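Local coordinates for protein homocysteine S-methyltransferase (Escherichia coli, PDB 5DMM) that catalyses methyl transfer from S-methylmethionine, or less efficiently S-adenosylmethionine, to homocysteine in a zinc-dependent reaction that yields methionine, at residues A22-L27 / C32-S37. Sequence-based numbering, arbitrary orientation.
Sequences AMATEL and CNLADS
The backbone N-H of Cys32 donates to the carbonyl oxygen of Leu27, N to O 3.0 Å, with 160° at the hydrogen. Through this bond a carbonyl near the end of helix 24-29 is paired with the chain as it leaves the helix. The same pairing brings Cys32 CB to 3.2 Å from Leu27 O.

Apolar contacts do the rest. Leu27 and Cys32 meet through their first carbons, CB to CB 4.0 Å, and the SG of Cys32 lies 4.1 Å from Leu27 CB; a small, weakly polar thiol packs easily beside a buried leucine. The chi1 of -75°, with SG anti to its own carbonyl carbon, brings the sulfur alongside Leu27, next to its O and CB. The surroundings belong to a TIM barrel: the helix follows the first strand, 17-18, and the loop carries the chain on to helix 39-46, whose Trp39 touches both Leu27 and Leu34.

About one helical turn before Leu27, Ala24 receives Leu34, which reaches it with a single branch. Leu34 CD1 rests against Ala24, 3.7 Å from CB and 3.8 Å from CA, and the short methyl side chain of Ala24 lets the leucine come down almost onto the helix backbone. The side chain of Ala24 is about 8 Å from the bound homocysteine, near the active site but not touching the ligand.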
loop_
_atom_site.group_PDB
_atom_site.type_symbol
_atom_site.label_atom_id
_atom_site.label_comp_id
_atom_site.label_asym_id
_atom_site.label_seq_id
_atom_site.Cartn_x
_atom_site.Cartn_y
_atom_site.Cartn_z
ATOM N N ALA A 22 -7.300 -7.089 -0.562
ATOM C CA ALA A 22 -6.263 -8.117 -0.603
ATOM C C ALA A 22 -6.195 -8.850 -1.949
ATOM O O ALA A 22 -7.207 -9.129 -2.593
ATOM C CB ALA A 22 -6.473 -9.119 0.533
ATOM N N MET A 23 -4.972 -9.173 -2.345
ATOM C CA MET A 23 -4.682 -9.905 -3.568
ATOM C C MET A 23 -4.803 -11.405 -3.299
ATOM O O MET A 23 -5.382 -12.148 -4.097
ATOM C CB MET A 23 -3.273 -9.514 -4.062
ATOM C CG MET A 23 -2.659 -10.334 -5.185
ATOM S SD MET A 23 -3.600 -10.257 -6.715
ATOM C CE MET A 23 -3.421 -8.547 -7.236
ATOM N N ALA A 24 -4.288 -11.829 -2.148
ATOM C CA ALA A 24 -4.158 -13.251 -1.809
ATOM C C ALA A 24 -5.479 -14.018 -1.799
ATOM O O ALA A 24 -5.552 -15.131 -2.329
ATOM C CB ALA A 24 -3.478 -13.395 -0.454
ATOM N N THR A 25 -6.506 -13.433 -1.178
ATOM C CA THR A 25 -7.826 -14.065 -1.098
ATOM C C THR A 25 -8.330 -14.460 -2.476
ATOM O O THR A 25 -8.796 -15.579 -2.693
ATOM C CB THR A 25 -8.873 -13.131 -0.446
ATOM O OG1 THR A 25 -8.833 -11.845 -1.083
ATOM C CG2 THR A 25 -8.595 -12.955 1.027
ATOM N N GLU A 26 -8.217 -13.521 -3.404
ATOM C CA GLU A 26 -8.728 -13.688 -4.750
ATOM C C GLU A 26 -7.913 -14.693 -5.551
ATOM O O GLU A 26 -8.469 -15.462 -6.326
ATOM C CB GLU A 26 -8.761 -12.336 -5.463
ATOM C CG GLU A 26 -10.044 -11.554 -5.203
ATOM C CD GLU A 26 -11.101 -11.820 -6.262
ATOM O OE1 GLU A 26 -10.723 -12.156 -7.409
ATOM O OE2 GLU A 26 -12.307 -11.693 -5.959
ATOM N N LEU A 27 -6.598 -14.683 -5.370
ATOM C CA LEU A 27 -5.751 -15.647 -6.083
ATOM C C LEU A 27 -6.030 -17.064 -5.609
ATOM O O LEU A 27 -6.124 -18.000 -6.416
ATOM C CB LEU A 27 -4.275 -15.310 -5.893
ATOM C CG LEU A 27 -3.791 -14.042 -6.587
ATOM C CD1 LEU A 27 -2.306 -13.795 -6.282
ATOM C CD2 LEU A 27 -4.000 -14.152 -8.098
ATOM N N CYS A 32 -4.871 -20.714 -6.692
ATOM C CA CYS A 32 -3.460 -20.557 -6.345
ATOM C C CYS A 32 -3.097 -21.097 -4.968
ATOM O O CYS A 32 -3.818 -20.892 -3.993
ATOM C CB CYS A 32 -3.067 -19.087 -6.422
ATOM S SG CYS A 32 -2.902 -18.516 -8.102
ATOM N N ASN A 33 -1.960 -21.782 -4.899
ATOM C CA ASN A 33 -1.378 -22.160 -3.622
ATOM C C ASN A 33 -0.277 -21.180 -3.260
ATOM O O ASN A 33 0.777 -21.157 -3.894
ATOM C CB ASN A 33 -0.830 -23.589 -3.659
ATOM C CG ASN A 33 0.068 -23.898 -2.473
ATOM O OD1 ASN A 33 1.278 -24.077 -2.628
ATOM N ND2 ASN A 33 -0.515 -23.946 -1.279
ATOM N N LEU A 34 -0.535 -20.361 -2.250
ATOM C CA LEU A 34 0.438 -19.373 -1.810
ATOM C C LEU A 34 1.152 -19.914 -0.582
ATOM O O LEU A 34 0.783 -19.605 0.546
ATOM C CB LEU A 34 -0.238 -18.031 -1.515
ATOM C CG LEU A 34 -1.208 -17.515 -2.588
ATOM C CD1 LEU A 34 -1.720 -16.102 -2.243
ATOM C CD2 LEU A 34 -0.585 -17.533 -3.981
ATOM N N ALA A 35 2.187 -20.716 -0.820
ATOM C CA ALA A 35 2.802 -21.538 0.222
ATOM C C ALA A 35 3.696 -20.762 1.186
ATOM O O ALA A 35 3.853 -21.150 2.343
ATOM C CB ALA A 35 3.596 -22.665 -0.426
ATOM N N ASP A 36 4.286 -19.672 0.713
ATOM C CA ASP A 36 5.207 -18.902 1.535
ATOM C C ASP A 36 5.119 -17.423 1.195
ATOM O O ASP A 36 4.408 -17.039 0.270
ATOM C CB ASP A 36 6.636 -19.400 1.339
ATOM C CG ASP A 36 7.152 -19.126 -0.052
ATOM O OD1 ASP A 36 7.703 -18.030 -0.263
ATOM O OD2 ASP A 36 6.997 -19.996 -0.938
ATOM N N SER A 37 5.866 -16.600 1.924
ATOM C CA SER A 37 5.770 -15.155 1.760
ATOM C C SER A 37 6.392 -14.650 0.465
ATOM O O SER A 37 6.262 -13.475 0.142
ATOM C CB SER A 37 6.426 -14.444 2.944
ATOM O OG SER A 37 7.839 -14.532 2.870
#